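Local coordinates for protein manganese-containing pseudocatalase (Thermus thermophilus, PDB 2V8T) that probably breaks hydrogen peroxide down to water and oxygen at a pair of manganese ions, at residues Ile5-Glu11 against Pro265-Val271; Glu69-His73 against Arg184-His188; Asn88-Glu94 against Phe272-Ala278; Ile81-Leu85 against Gly120-Leu124; Met37-Asn42 against Trp133-Phe139. One frame throughout, in Å; residues are numbered along the deposited sequence. Where two conformers were deposited one is given.

Interaction 1: Ile5-Glu11 against Pro265-Val271; sequences IDRLQIE and PPTGGPV. With SO4 (sulfate ion), chain G.
Leu8 and Gly269 form a hydrogen-bonded antiparallel pair: Leu8 N donates to Gly269 O at 2.8 Å, and Gly269 N returns a bond to Leu8 O at 2.9 Å. Glycine suits both Gly268 and Gly269, because a CB on Gly268 would run into Leu8 O and one on Gly269 into Glu11 CA. Gly268 also takes a positive phi, and its CA makes a C-H...O contact with Leu8 O at 3.1 Å. Among side-chain bonds, Arg7 folds back at chi2 and chi3 (-78° and -75°), which brings its guanidinium side-on to one carbonyl. NE reaches Thr267 O at 3.0 Å and NH2 joins at 3.3 Å, both in the guanidinium plane, while the Gly269 carbonyl carbon lies over one face. A water links Asp6 O to Val271 N, and a sulfate, probably from the crystallisation liquor, accepts from Thr267 N and Gly268 N. Apolar contacts flank the pair, Ile5 CD1 meeting Pro265 CG at 3.8 Å and the Leu8 side chain lying against Val271. This short two-stranded ribbon joins the N-terminal segment to strand 269-270, late in the chain; Leu8 packs on helix 57-85, Ile10 on that helix and on helix 172-200, and Asp6 bonds Tyr60 and Tyr241 of the second subunit.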
# COMPACT_ATOMS: atom_id res chain seq x y z
N ILE A 5 19.41 -13.95 -23.85
CA ILE A 5 19.20 -14.61 -25.14
C ILE A 5 17.84 -14.14 -25.64
O ILE A 5 16.84 -14.22 -24.91
CB ILE A 5 19.19 -16.13 -24.97
CG1 ILE A 5 20.53 -16.64 -24.43
CG2 ILE A 5 18.83 -16.83 -26.28
CD1 ILE A 5 20.45 -18.05 -23.84
N ASP A 6 17.77 -13.67 -26.89
CA ASP A 6 16.53 -13.10 -27.43
C ASP A 6 15.61 -14.21 -27.98
O ASP A 6 15.29 -14.25 -29.17
CB ASP A 6 16.84 -12.04 -28.49
CG ASP A 6 15.68 -11.06 -28.67
OD1 ASP A 6 15.18 -10.54 -27.62
OD2 ASP A 6 15.28 -10.79 -29.82
N ARG A 7 15.17 -15.06 -27.06
CA ARG A 7 14.29 -16.19 -27.35
C ARG A 7 13.38 -16.39 -26.13
O ARG A 7 13.87 -16.35 -25.01
CB ARG A 7 15.07 -17.50 -27.54
CG ARG A 7 15.98 -17.50 -28.76
CD ARG A 7 15.25 -17.72 -30.07
NE ARG A 7 14.85 -19.14 -30.20
CZ ARG A 7 14.25 -19.64 -31.28
NH1 ARG A 7 13.87 -18.87 -32.27
NH2 ARG A 7 14.02 -20.95 -31.36
N LEU A 8 12.12 -16.70 -26.37
CA LEU A 8 11.24 -17.19 -25.31
C LEU A 8 11.55 -18.63 -25.03
O LEU A 8 12.02 -19.38 -25.89
CB LEU A 8 9.78 -17.07 -25.71
CG LEU A 8 9.30 -15.64 -25.95
CD1 LEU A 8 7.84 -15.66 -26.40
CD2 LEU A 8 9.49 -14.77 -24.71
N GLN A 9 11.19 -19.12 -23.82
CA GLN A 9 11.51 -20.49 -23.48
C GLN A 9 10.74 -21.50 -24.30
O GLN A 9 11.18 -22.65 -24.45
CB GLN A 9 11.33 -20.72 -21.94
CG GLN A 9 11.99 -21.96 -21.47
CD GLN A 9 12.06 -22.09 -19.94
OE1 GLN A 9 11.98 -21.11 -19.24
NE2 GLN A 9 12.23 -23.27 -19.45
N ILE A 10 9.55 -21.13 -24.82
CA ILE A 10 8.82 -21.88 -25.84
C ILE A 10 8.30 -20.87 -26.86
O ILE A 10 8.12 -19.69 -26.54
CB ILE A 10 7.61 -22.68 -25.31
CG1 ILE A 10 6.63 -21.82 -24.54
CG2 ILE A 10 8.06 -23.92 -24.53
CD1 ILE A 10 5.29 -22.40 -24.33
N GLU A 11 7.98 -21.36 -28.04
CA GLU A 11 7.23 -20.56 -28.98
C GLU A 11 5.78 -20.43 -28.49
O GLU A 11 5.25 -21.32 -27.83
CB GLU A 11 7.28 -20.93 -30.41
CG GLU A 11 6.33 -22.00 -30.74
CD GLU A 11 6.75 -23.37 -30.49
OE1 GLU A 11 7.74 -23.53 -29.75
OE2 GLU A 11 6.16 -24.33 -31.04
N PRO A 265 20.45 -23.73 -21.84
CA PRO A 265 19.02 -23.46 -22.00
C PRO A 265 18.41 -24.27 -23.12
O PRO A 265 19.12 -24.72 -24.01
CB PRO A 265 19.04 -21.97 -22.38
CG PRO A 265 20.35 -21.82 -23.17
CD PRO A 265 21.30 -22.70 -22.45
N PRO A 266 17.10 -24.41 -23.15
CA PRO A 266 16.46 -24.97 -24.37
C PRO A 266 16.58 -24.00 -25.50
O PRO A 266 16.89 -22.82 -25.33
CB PRO A 266 15.05 -25.23 -23.93
CG PRO A 266 14.83 -24.24 -22.92
CD PRO A 266 16.12 -23.97 -22.17
N THR A 267 16.29 -24.49 -26.72
CA THR A 267 16.32 -23.63 -27.90
C THR A 267 15.20 -22.63 -27.93
O THR A 267 15.33 -21.51 -28.43
CB THR A 267 16.44 -24.37 -29.18
OG1 THR A 267 16.65 -23.48 -30.29
CG2 THR A 267 15.23 -25.06 -29.39
N GLY A 268 14.04 -22.99 -27.38
CA GLY A 268 12.92 -22.07 -27.23
C GLY A 268 12.27 -21.67 -28.51
O GLY A 268 12.20 -22.45 -29.46
N GLY A 269 11.77 -20.43 -28.54
CA GLY A 269 11.03 -19.91 -29.66
C GLY A 269 11.25 -18.42 -29.80
O GLY A 269 11.93 -17.80 -28.98
N PRO A 270 10.68 -17.81 -30.85
CA PRO A 270 10.87 -16.38 -31.08
C PRO A 270 10.20 -15.54 -29.98
O PRO A 270 9.14 -15.88 -29.47
CB PRO A 270 10.20 -16.15 -32.43
CG PRO A 270 10.14 -17.44 -33.04
CD PRO A 270 9.93 -18.45 -31.95
N VAL A 271 10.80 -14.35 -29.72
CA VAL A 271 10.14 -13.37 -28.96
C VAL A 271 8.94 -12.82 -29.73
O VAL A 271 8.80 -13.01 -30.96
CB VAL A 271 11.07 -12.24 -28.47
CG1 VAL A 271 12.16 -12.82 -27.58
CG2 VAL A 271 11.60 -11.39 -29.59
S SO4 G . 13.79 -27.13 -27.13
O1 SO4 G . 13.30 -25.78 -26.78
O2 SO4 G . 13.42 -27.58 -28.43
O3 SO4 G . 15.36 -27.10 -27.02
O4 SO4 G . 13.42 -28.09 -26.23
O HOH W 1 13.41 -14.09 -31.18

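Interaction 2: Glu69-His73 against Arg184-His188. With MN (manganese (II) ion), chain D; MN (manganese (II) ion), chain C.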
# COMPACT_ATOMS: atom_id res chain seq x y z
N GLU A 69 16.10 -19.39 -14.29
CA GLU A 69 15.01 -19.86 -15.12
C GLU A 69 13.77 -18.95 -14.97
O GLU A 69 13.08 -18.65 -15.95
CB GLU A 69 14.62 -21.32 -14.79
CG GLU A 69 13.52 -21.76 -15.74
CD GLU A 69 13.10 -23.22 -15.70
OE1 GLU A 69 13.66 -24.03 -14.93
OE2 GLU A 69 12.14 -23.53 -16.47
N GLU A 70 13.47 -18.52 -13.73
CA GLU A 70 12.27 -17.71 -13.53
C GLU A 70 12.35 -16.38 -14.24
O GLU A 70 11.29 -15.80 -14.58
CB GLU A 70 11.99 -17.49 -12.03
CG GLU A 70 11.85 -18.73 -11.15
CD GLU A 70 10.69 -19.68 -11.43
OE1 GLU A 70 10.11 -19.61 -12.48
OE2 GLU A 70 10.45 -20.56 -10.58
N LEU A 71 13.53 -15.86 -14.56
CA LEU A 71 13.62 -14.65 -15.40
C LEU A 71 12.92 -14.88 -16.73
O LEU A 71 12.23 -14.00 -17.26
CB LEU A 71 15.09 -14.26 -15.65
CG LEU A 71 15.84 -13.67 -14.47
CD1 LEU A 71 17.35 -13.66 -14.76
CD2 LEU A 71 15.37 -12.26 -14.18
N GLY A 72 13.18 -16.03 -17.35
CA GLY A 72 12.53 -16.34 -18.59
C GLY A 72 11.06 -16.59 -18.44
O GLY A 72 10.29 -16.50 -19.42
N HIS A 73 10.60 -16.93 -17.23
CA HIS A 73 9.17 -17.09 -17.02
C HIS A 73 8.44 -15.76 -16.90
O HIS A 73 7.32 -15.65 -17.43
CB HIS A 73 8.88 -17.98 -15.83
CG HIS A 73 9.36 -19.36 -15.99
ND1 HIS A 73 9.08 -20.34 -15.04
CD2 HIS A 73 10.10 -19.94 -17.00
CE1 HIS A 73 9.67 -21.44 -15.49
NE2 HIS A 73 10.29 -21.24 -16.66
N ARG A 184 7.14 -26.96 -15.83
CA ARG A 184 8.33 -26.39 -15.19
C ARG A 184 8.14 -26.25 -13.68
O ARG A 184 9.07 -26.51 -12.90
CB ARG A 184 8.70 -25.05 -15.81
CG ARG A 184 8.97 -25.10 -17.32
CD ARG A 184 9.92 -26.21 -17.72
NE ARG A 184 11.19 -26.08 -17.01
CZ ARG A 184 12.02 -27.08 -16.76
NH1 ARG A 184 11.79 -28.31 -17.20
NH2 ARG A 184 13.12 -26.83 -16.05
N GLY A 185 6.93 -25.86 -13.25
CA GLY A 185 6.69 -25.73 -11.81
C GLY A 185 6.69 -27.05 -11.13
O GLY A 185 7.05 -27.17 -9.95
N GLY A 186 6.29 -28.12 -11.84
CA GLY A 186 6.44 -29.45 -11.30
C GLY A 186 7.88 -29.81 -11.07
O GLY A 186 8.23 -30.43 -10.04
N VAL A 187 8.77 -29.45 -11.99
CA VAL A 187 10.19 -29.67 -11.82
C VAL A 187 10.70 -28.91 -10.59
O VAL A 187 11.42 -29.46 -9.76
CB VAL A 187 10.97 -29.25 -13.08
CG1 VAL A 187 12.47 -29.22 -12.83
CG2 VAL A 187 10.62 -30.23 -14.22
N HIS A 188 10.32 -27.62 -10.47
CA HIS A 188 10.84 -26.85 -9.35
C HIS A 188 10.34 -27.39 -8.02
O HIS A 188 11.11 -27.47 -7.06
CB HIS A 188 10.46 -25.37 -9.52
CG HIS A 188 11.06 -24.75 -10.72
ND1 HIS A 188 10.61 -23.53 -11.16
CD2 HIS A 188 12.03 -25.20 -11.57
CE1 HIS A 188 11.32 -23.25 -12.25
NE2 HIS A 188 12.18 -24.23 -12.53
MN MN D . 9.00 -22.11 -10.55
MN MN C . 8.12 -20.14 -13.06
O HOH W 2 7.94 -20.25 -11.00
O HOH W 3 6.42 -21.49 -13.60
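Glu70 and His188 meet at the dimanganese centre of this ferritin-like protein, where antiparallel helices 57-85 and 172-200 both supply ligands. The Glu70 carboxylate bridges the metals: OE1 binds the manganese ion of chain C and OE2 that of chain D, each at 2.1 Å. His73 ND1 binds the chain C ion and His188 ND1 the chain D ion, both at 2.2 Å, with a water shared between the ions; Glu36 and Glu155 add further carboxylates. In the second shell, Glu69 stretches out fully, chi1 -178° and chi2 173°, to reach the far helix. Arg184 grips its carboxylate side-on, NH2 to OE1 at 3.1 Å and NE to the syn lone pair of OE2 at 2.8 Å, and OE1 also accepts a hydrogen bond from His188 NE2. Replacing Glu69 with an alanine would probably leave Arg184 without this charge partner and the His188 ring with its metal bond but without this second hold. The NE2 bond, 2.8 Å to Glu69 OE1, lies in the imidazole plane and meets the oxygen from above the carboxylate plane.

Interaction 3: Asn88-Glu94 against Phe272-Ala278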
# COMPACT_ATOMS: atom_id res chain seq x y z
N ASN A 88 -2.65 -5.55 -33.57
CA ASN A 88 -2.08 -5.90 -34.87
C ASN A 88 -0.77 -6.66 -34.72
O ASN A 88 0.26 -6.20 -35.20
CB ASN A 88 -1.79 -4.63 -35.69
CG ASN A 88 -2.99 -3.81 -35.88
OD1 ASN A 88 -3.02 -2.56 -35.47
ND2 ASN A 88 -3.97 -4.34 -36.50
N PRO A 89 -0.78 -7.83 -34.05
CA PRO A 89 0.48 -8.53 -33.82
C PRO A 89 1.31 -8.77 -35.01
O PRO A 89 0.78 -9.13 -36.03
CB PRO A 89 0.05 -9.83 -33.16
CG PRO A 89 -1.38 -9.97 -33.44
CD PRO A 89 -1.93 -8.59 -33.55
N GLY A 90 2.63 -8.46 -34.90
CA GLY A 90 3.57 -8.63 -35.95
C GLY A 90 3.51 -7.60 -37.06
O GLY A 90 4.43 -7.64 -37.92
N LYS A 91 2.56 -6.64 -37.03
CA LYS A 91 2.31 -5.68 -38.17
C LYS A 91 2.81 -4.29 -37.83
O LYS A 91 2.31 -3.70 -36.84
CB LYS A 91 0.82 -5.51 -38.50
CG LYS A 91 0.43 -4.38 -39.48
CD LYS A 91 -1.08 -3.92 -39.49
CE LYS A 91 -1.58 -3.30 -40.75
NZ LYS A 91 -2.48 -4.22 -41.44
N ASP A 92 3.79 -3.80 -38.61
CA ASP A 92 4.58 -2.65 -38.19
C ASP A 92 3.86 -1.33 -38.32
O ASP A 92 4.25 -0.37 -37.69
CB ASP A 92 5.88 -2.57 -39.04
CG ASP A 92 6.85 -3.68 -38.77
OD1 ASP A 92 6.77 -4.35 -37.73
OD2 ASP A 92 7.82 -3.78 -39.59
N LEU A 93 2.82 -1.23 -39.16
CA LEU A 93 2.22 0.07 -39.46
C LEU A 93 0.76 -0.10 -39.77
O LEU A 93 0.42 -0.78 -40.75
CB LEU A 93 2.95 0.77 -40.61
CG LEU A 93 2.36 2.16 -41.01
CD1 LEU A 93 2.54 3.10 -39.93
CD2 LEU A 93 2.99 2.53 -42.36
N GLU A 94 -0.11 0.53 -38.99
CA GLU A 94 -1.50 0.60 -39.32
C GLU A 94 -1.84 2.06 -39.67
O GLU A 94 -1.29 3.00 -39.11
CB GLU A 94 -2.46 0.07 -38.30
CG GLU A 94 -2.48 0.83 -37.08
CD GLU A 94 -3.64 0.42 -36.06
OE1 GLU A 94 -3.45 0.75 -34.91
OE2 GLU A 94 -4.62 -0.19 -36.47
N PHE A 272 8.04 -12.15 -29.00
CA PHE A 272 6.79 -11.62 -29.52
C PHE A 272 6.88 -10.12 -29.72
O PHE A 272 7.41 -9.42 -28.85
CB PHE A 272 5.66 -11.95 -28.54
CG PHE A 272 4.33 -11.36 -28.96
CD1 PHE A 272 3.68 -11.84 -30.06
CD2 PHE A 272 3.81 -10.28 -28.26
CE1 PHE A 272 2.49 -11.23 -30.49
CE2 PHE A 272 2.63 -9.70 -28.70
CZ PHE A 272 1.99 -10.17 -29.80
N ASP A 273 6.33 -9.64 -30.82
CA ASP A 273 6.26 -8.21 -31.11
C ASP A 273 4.79 -7.89 -31.43
O ASP A 273 4.23 -8.35 -32.43
CB ASP A 273 7.18 -7.88 -32.28
CG ASP A 273 7.22 -6.41 -32.65
OD1 ASP A 273 6.40 -5.61 -32.23
OD2 ASP A 273 8.18 -6.06 -33.42
N ALA A 274 4.18 -7.06 -30.58
CA ALA A 274 2.77 -6.72 -30.71
C ALA A 274 2.44 -5.82 -31.88
O ALA A 274 1.24 -5.66 -32.15
CB ALA A 274 2.27 -6.05 -29.42
N GLY A 275 3.44 -5.26 -32.56
CA GLY A 275 3.16 -4.44 -33.70
C GLY A 275 2.67 -3.07 -33.35
O GLY A 275 2.74 -2.61 -32.20
N HIS A 276 2.16 -2.35 -34.34
CA HIS A 276 1.70 -0.97 -34.14
C HIS A 276 0.28 -0.96 -33.59
O HIS A 276 -0.59 -1.64 -34.11
CB HIS A 276 1.77 -0.26 -35.49
CG HIS A 276 1.41 1.18 -35.47
ND1 HIS A 276 0.87 1.78 -36.60
CD2 HIS A 276 1.53 2.14 -34.50
CE1 HIS A 276 0.68 3.04 -36.28
NE2 HIS A 276 1.05 3.30 -35.02
N ASP A 277 0.04 -0.12 -32.59
CA ASP A 277 -1.30 0.22 -32.12
C ASP A 277 -1.37 1.74 -32.07
O ASP A 277 -0.88 2.39 -31.13
CB ASP A 277 -1.59 -0.44 -30.76
CG ASP A 277 -3.02 -0.23 -30.27
OD1 ASP A 277 -3.62 0.81 -30.64
OD2 ASP A 277 -3.48 -1.09 -29.46
N ALA A 278 -1.87 2.34 -33.15
CA ALA A 278 -1.86 3.79 -33.29
C ALA A 278 -2.64 4.49 -32.18
O ALA A 278 -2.23 5.54 -31.69
CB ALA A 278 -2.42 4.20 -34.65
O HOH W 4 -0.78 -3.89 -32.27
O HOH W 5 9.48 -4.90 -35.91
O HOH W 6 6.42 -4.21 -35.07
O HOH W 7 -5.05 1.48 -32.86
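Pro89 and Gly90 occupy the middle of a type II beta turn, Asn88 to Lys91, which docks on the loop 272-278. At its start, Asn88 N is joined by a water to Ala274 O. Pro89 CB then abuts the ring edge of Phe272, 3.9 Å from CE1. Gly90, whose positive phi favours glycine at this corner, sends its N-H to Asp273 O at 2.9 Å, in the carbonyl plane. Lys91 contributes its backbone alone: its O accepts from His276 N at 2.8 Å, while the close fit beside it leaves no room for a CB on Gly275. Waters lie between Asp92 OD1 and Asp273 OD2, and Asp273 OD1 accepts from Gly275 N in an Asx turn; the same carboxylate bonds Lys53 of the second subunit. Past Leu93, whose CD1 lies alongside the His276 ring, the Glu94 N-H points almost straight at His276 ND1, 2.9 Å away in the ring plane. ND1 is therefore probably unprotonated, with NE2 the donor to Phe285 O. Glu94 OE1 closes the contact, its anti lone pair taking Ala278 N at 2.8 Å.

Interaction 4: Ile81-Leu85 against Gly120-Leu124; sequences INSLL and GANSL
Asn82 and Ser123 join the C-terminal turn of helix 57-85, one of the long helices of this ferritin-like fold, to an irregular loop that follows helix 114-117. Ile81, Asn82 and Leu85 supply the helix side chains that touch the loop. With CG anti to its own carbonyl carbon, chi1 -70° carries the Asn82 amide to the loop, where OD1 accepts from Ser123 N at 2.8 Å, with the donor in the carbonyl plane and an N-H...O angle of 151°. Asparagine fits because its other end is a donor, and ND2 bonds Asn49 OD1 of the second subunit, to which Ser123 OG also bonds. A leucine in place of Asn82 would probably leave the buried Ser123 N-H without its acceptor and remove one of the two bonds to Asn49 of the second subunit. Next to the amide, the Ile81 branch methyl CG2 rests on Ser123 CB at 3.8 Å. A turn further on, Leu85 lies along the loop, its CB 3.4 Å from Ala121 O and its CD1 3.6 Å from Asn122 C; an apolar chain suits this stretch of loop backbone. The small CB of Ala121 sits 3.7 Å from Leu85 O. A water bridges the two backbones, donating to Asn82 O at 2.9 Å and to Ala121 O at 2.8 Å.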
# COMPACT_ATOMS: atom_id res chain seq x y z
N ILE A 81 0.53 -12.13 -22.11
CA ILE A 81 -0.31 -10.96 -21.90
C ILE A 81 -0.25 -10.02 -23.09
O ILE A 81 -1.29 -9.55 -23.58
CB ILE A 81 0.09 -10.27 -20.57
CG1 ILE A 81 -0.27 -11.18 -19.40
CG2 ILE A 81 -0.53 -8.90 -20.46
CD1 ILE A 81 0.46 -10.84 -18.12
N ASN A 82 0.95 -9.74 -23.57
CA ASN A 82 1.10 -8.83 -24.70
C ASN A 82 0.40 -9.38 -25.94
O ASN A 82 -0.16 -8.62 -26.73
CB ASN A 82 2.56 -8.53 -24.95
CG ASN A 82 3.15 -7.67 -23.86
OD1 ASN A 82 2.44 -6.92 -23.20
ND2 ASN A 82 4.50 -7.75 -23.69
N SER A 83 0.48 -10.69 -26.15
CA SER A 83 -0.20 -11.32 -27.25
C SER A 83 -1.70 -11.11 -27.17
O SER A 83 -2.36 -10.84 -28.20
CB SER A 83 0.10 -12.83 -27.28
OG SER A 83 1.45 -13.11 -27.58
N LEU A 84 -2.26 -11.25 -25.97
CA LEU A 84 -3.69 -11.06 -25.75
C LEU A 84 -4.11 -9.59 -25.89
O LEU A 84 -5.29 -9.33 -26.17
CB LEU A 84 -4.07 -11.61 -24.37
CG LEU A 84 -3.92 -13.13 -24.25
CD1 LEU A 84 -3.89 -13.52 -22.75
CD2 LEU A 84 -5.03 -13.86 -24.99
N LEU A 85 -3.20 -8.65 -25.68
CA LEU A 85 -3.52 -7.23 -25.76
C LEU A 85 -3.21 -6.61 -27.13
O LEU A 85 -3.60 -5.48 -27.39
CB LEU A 85 -2.75 -6.46 -24.69
CG LEU A 85 -3.17 -6.76 -23.25
CD1 LEU A 85 -2.23 -6.10 -22.29
CD2 LEU A 85 -4.61 -6.32 -22.99
N GLY A 120 0.57 0.89 -22.95
CA GLY A 120 0.16 1.05 -24.32
C GLY A 120 -0.40 -0.27 -24.86
O GLY A 120 0.16 -0.87 -25.77
N ALA A 121 -1.51 -0.72 -24.23
CA ALA A 121 -2.02 -2.08 -24.47
C ALA A 121 -0.88 -3.10 -24.26
O ALA A 121 -0.57 -3.90 -25.15
CB ALA A 121 -2.71 -2.23 -25.80
N ASN A 122 -0.27 -3.08 -23.08
CA ASN A 122 0.84 -3.98 -22.77
C ASN A 122 0.78 -4.38 -21.29
O ASN A 122 0.07 -3.80 -20.48
CB ASN A 122 2.19 -3.40 -23.19
CG ASN A 122 2.54 -2.05 -22.62
OD1 ASN A 122 2.58 -1.89 -21.30
ND2 ASN A 122 2.77 -1.08 -23.39
N SER A 123 1.61 -5.39 -20.99
CA SER A 123 1.70 -5.93 -19.64
C SER A 123 2.16 -4.88 -18.65
O SER A 123 2.88 -3.92 -18.98
CB SER A 123 2.67 -7.12 -19.60
OG SER A 123 4.03 -6.76 -19.62
N LEU A 124 1.73 -5.08 -17.39
CA LEU A 124 2.07 -4.24 -16.27
C LEU A 124 2.52 -5.11 -15.10
O LEU A 124 2.32 -6.32 -15.10
CB LEU A 124 0.88 -3.33 -15.87
CG LEU A 124 0.42 -2.37 -16.99
CD1 LEU A 124 -0.92 -1.76 -16.58
CD2 LEU A 124 1.44 -1.29 -17.28
O HOH W 8 0.85 -5.88 -26.52

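Interaction 5: Met37-Asn42 against Trp133-Phe139; sequences MSTLMN and WNGEYVF
Asn42 meets the loop with both ends of its amide. OD1 takes the Phe139 N-H at 2.8 Å with a nearly straight N-H...O angle of 169°, while ND2 donates to Tyr137 O at 3.0 Å and also to Ser38 O, one turn back on its own helix. An amide suits this place because it pairs with a backbone donor and a backbone acceptor at once, and the bonds at its two ends hold it against flipping. Ser38 O in turn receives Asn42 N and Asn42 ND2 from opposite faces of its plane. The other polar link runs from Trp133 NE1 to Ser38 OG, 2.9 Å long and close to the indole plane; the small hydroxyl also bonds Arg33 O. The contact thus fastens helix 36-49, which carries the manganese ligand Glu36 in this ferritin-like fold, to the segment leading into helix 144-166. Packing surrounds these bonds. Trp133 CG stands anti to its backbone N (chi1 -172°), which lays the indole against the helix, and Met37 CB sits over the five-membered ring in a CH-pi contact, 3.6 Å from the centroid. In one of two conformers, Met37 SD lies above the same ring at a distance, a Met-aromatic contact. Beyond them, Met41 CG approaches Trp133 CH2 at 3.7 Å, and Met41 CB touches Val138 CG2 at 3.6 Å. Leading away from helix 36-49, the Phe139 ring stacks with His150 and meets Phe153 of the third subunit edge-to-face.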
# COMPACT_ATOMS: atom_id res chain seq x y z
N MET A 37 6.78 -13.15 -10.96
CA MET A 37 7.61 -12.17 -10.27
C MET A 37 7.99 -12.64 -8.88
O MET A 37 9.08 -12.36 -8.40
CB MET A 37 6.92 -10.81 -10.17
CG MET A 37 6.87 -10.02 -11.40
SD MET A 37 8.50 -9.28 -11.82
CE MET A 37 8.65 -8.00 -10.57
N SER A 38 7.04 -13.28 -8.19
CA SER A 38 7.31 -13.74 -6.85
C SER A 38 8.29 -14.90 -6.81
O SER A 38 9.21 -14.88 -5.99
CB SER A 38 6.03 -14.12 -6.12
OG SER A 38 5.30 -12.93 -5.89
N THR A 39 8.10 -15.91 -7.63
CA THR A 39 9.09 -17.01 -7.62
C THR A 39 10.46 -16.49 -8.03
O THR A 39 11.46 -16.75 -7.35
CB THR A 39 8.59 -18.19 -8.41
OG1 THR A 39 8.26 -17.71 -9.71
CG2 THR A 39 7.40 -18.85 -7.75
N LEU A 40 10.51 -15.67 -9.08
CA LEU A 40 11.76 -15.03 -9.49
C LEU A 40 12.42 -14.34 -8.33
O LEU A 40 13.61 -14.56 -8.03
CB LEU A 40 11.49 -14.03 -10.60
CG LEU A 40 12.65 -13.11 -10.92
CD1 LEU A 40 13.88 -13.86 -11.39
CD2 LEU A 40 12.19 -12.07 -11.96
N MET A 41 11.71 -13.39 -7.69
CA MET A 41 12.40 -12.52 -6.75
C MET A 41 12.71 -13.24 -5.44
O MET A 41 13.72 -12.94 -4.79
CB MET A 41 11.55 -11.27 -6.53
CG MET A 41 11.47 -10.37 -7.79
SD MET A 41 13.01 -9.39 -8.00
CE MET A 41 13.03 -8.97 -9.76
N ASN A 42 11.86 -14.20 -5.04
CA ASN A 42 12.21 -15.03 -3.90
C ASN A 42 13.57 -15.72 -4.13
O ASN A 42 14.45 -15.66 -3.29
CB ASN A 42 11.12 -16.12 -3.64
CG ASN A 42 10.07 -15.57 -2.70
OD1 ASN A 42 10.26 -15.62 -1.51
ND2 ASN A 42 8.98 -15.02 -3.24
N TRP A 133 2.70 -5.60 -7.93
CA TRP A 133 3.57 -6.52 -7.22
C TRP A 133 4.36 -5.77 -6.15
O TRP A 133 4.75 -4.63 -6.36
CB TRP A 133 4.55 -7.18 -8.23
CG TRP A 133 5.36 -8.28 -7.64
CD1 TRP A 133 4.97 -9.59 -7.54
CD2 TRP A 133 6.64 -8.20 -7.00
NE1 TRP A 133 5.93 -10.32 -6.89
CE2 TRP A 133 6.96 -9.50 -6.53
CE3 TRP A 133 7.54 -7.15 -6.76
CZ2 TRP A 133 8.13 -9.77 -5.86
CZ3 TRP A 133 8.73 -7.41 -6.10
CH2 TRP A 133 9.01 -8.71 -5.64
N ASN A 134 4.62 -6.41 -5.01
CA ASN A 134 5.31 -5.76 -3.94
C ASN A 134 6.37 -6.66 -3.33
O ASN A 134 6.23 -7.87 -3.27
CB ASN A 134 4.59 -4.92 -2.99
CG ASN A 134 4.02 -5.76 -1.95
OD1 ASN A 134 4.70 -6.13 -1.02
ND2 ASN A 134 2.77 -6.11 -2.07
N GLY A 135 7.44 -6.02 -2.86
CA GLY A 135 8.56 -6.74 -2.28
C GLY A 135 8.30 -7.53 -1.06
O GLY A 135 9.11 -8.38 -0.69
N GLU A 136 7.16 -7.32 -0.39
CA GLU A 136 6.81 -8.16 0.74
C GLU A 136 6.31 -9.54 0.32
O GLU A 136 6.06 -10.40 1.15
CB GLU A 136 5.88 -7.48 1.68
CG GLU A 136 6.43 -8.10 3.10
CD GLU A 136 5.76 -7.51 4.28
OE1 GLU A 136 6.03 -7.82 5.37
OE2 GLU A 136 4.87 -6.61 4.10
N TYR A 137 6.20 -9.77 -0.98
CA TYR A 137 5.94 -11.11 -1.53
C TYR A 137 7.19 -11.99 -1.49
O TYR A 137 7.10 -13.18 -1.82
CB TYR A 137 5.40 -11.04 -2.92
CG TYR A 137 4.03 -10.39 -3.10
CD1 TYR A 137 3.08 -10.29 -2.12
CD2 TYR A 137 3.68 -9.91 -4.35
CE1 TYR A 137 1.82 -9.74 -2.41
CE2 TYR A 137 2.46 -9.39 -4.67
CZ TYR A 137 1.54 -9.28 -3.71
OH TYR A 137 0.29 -8.72 -3.99
N VAL A 138 8.35 -11.41 -1.11
CA VAL A 138 9.63 -12.14 -1.01
C VAL A 138 9.85 -12.56 0.44
O VAL A 138 9.69 -11.76 1.36
CB VAL A 138 10.77 -11.27 -1.54
CG1 VAL A 138 12.13 -11.87 -1.23
CG2 VAL A 138 10.60 -11.07 -3.05
N PHE A 139 10.28 -13.81 0.58
CA PHE A 139 10.67 -14.41 1.86
C PHE A 139 12.14 -14.81 1.73
O PHE A 139 12.49 -15.68 0.93
CB PHE A 139 9.80 -15.65 2.13
CG PHE A 139 10.11 -16.29 3.44
CD1 PHE A 139 9.54 -15.78 4.59
CD2 PHE A 139 10.93 -17.41 3.56
CE1 PHE A 139 9.82 -16.35 5.84
CE2 PHE A 139 11.20 -17.98 4.76
CZ PHE A 139 10.63 -17.47 5.90

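Interaction 2 holds the manganese pair, and two of the others touch it directly. From interaction 1, Gln9 NE2 lies 3.0 Å from Glu69 OE2, a probable hydrogen bond, which links the ribbon of interaction 1 to the second shell; the Gln9 side chain is about 7 Å from the nearest manganese ion. From interaction 5, Leu40 CA packs on Glu70 CB at 3.5 Å. Interactions 3 and 4 touch each other farther from the metals, with centres about 12 Å apart, where Phe272 CE2 comes to 3.5 Å from Ser83 N. Interaction 3 follows interaction 1 directly in sequence, Val271 to Phe272, and its centre is about 29 Å from that of interaction 2. All five touch the second subunit.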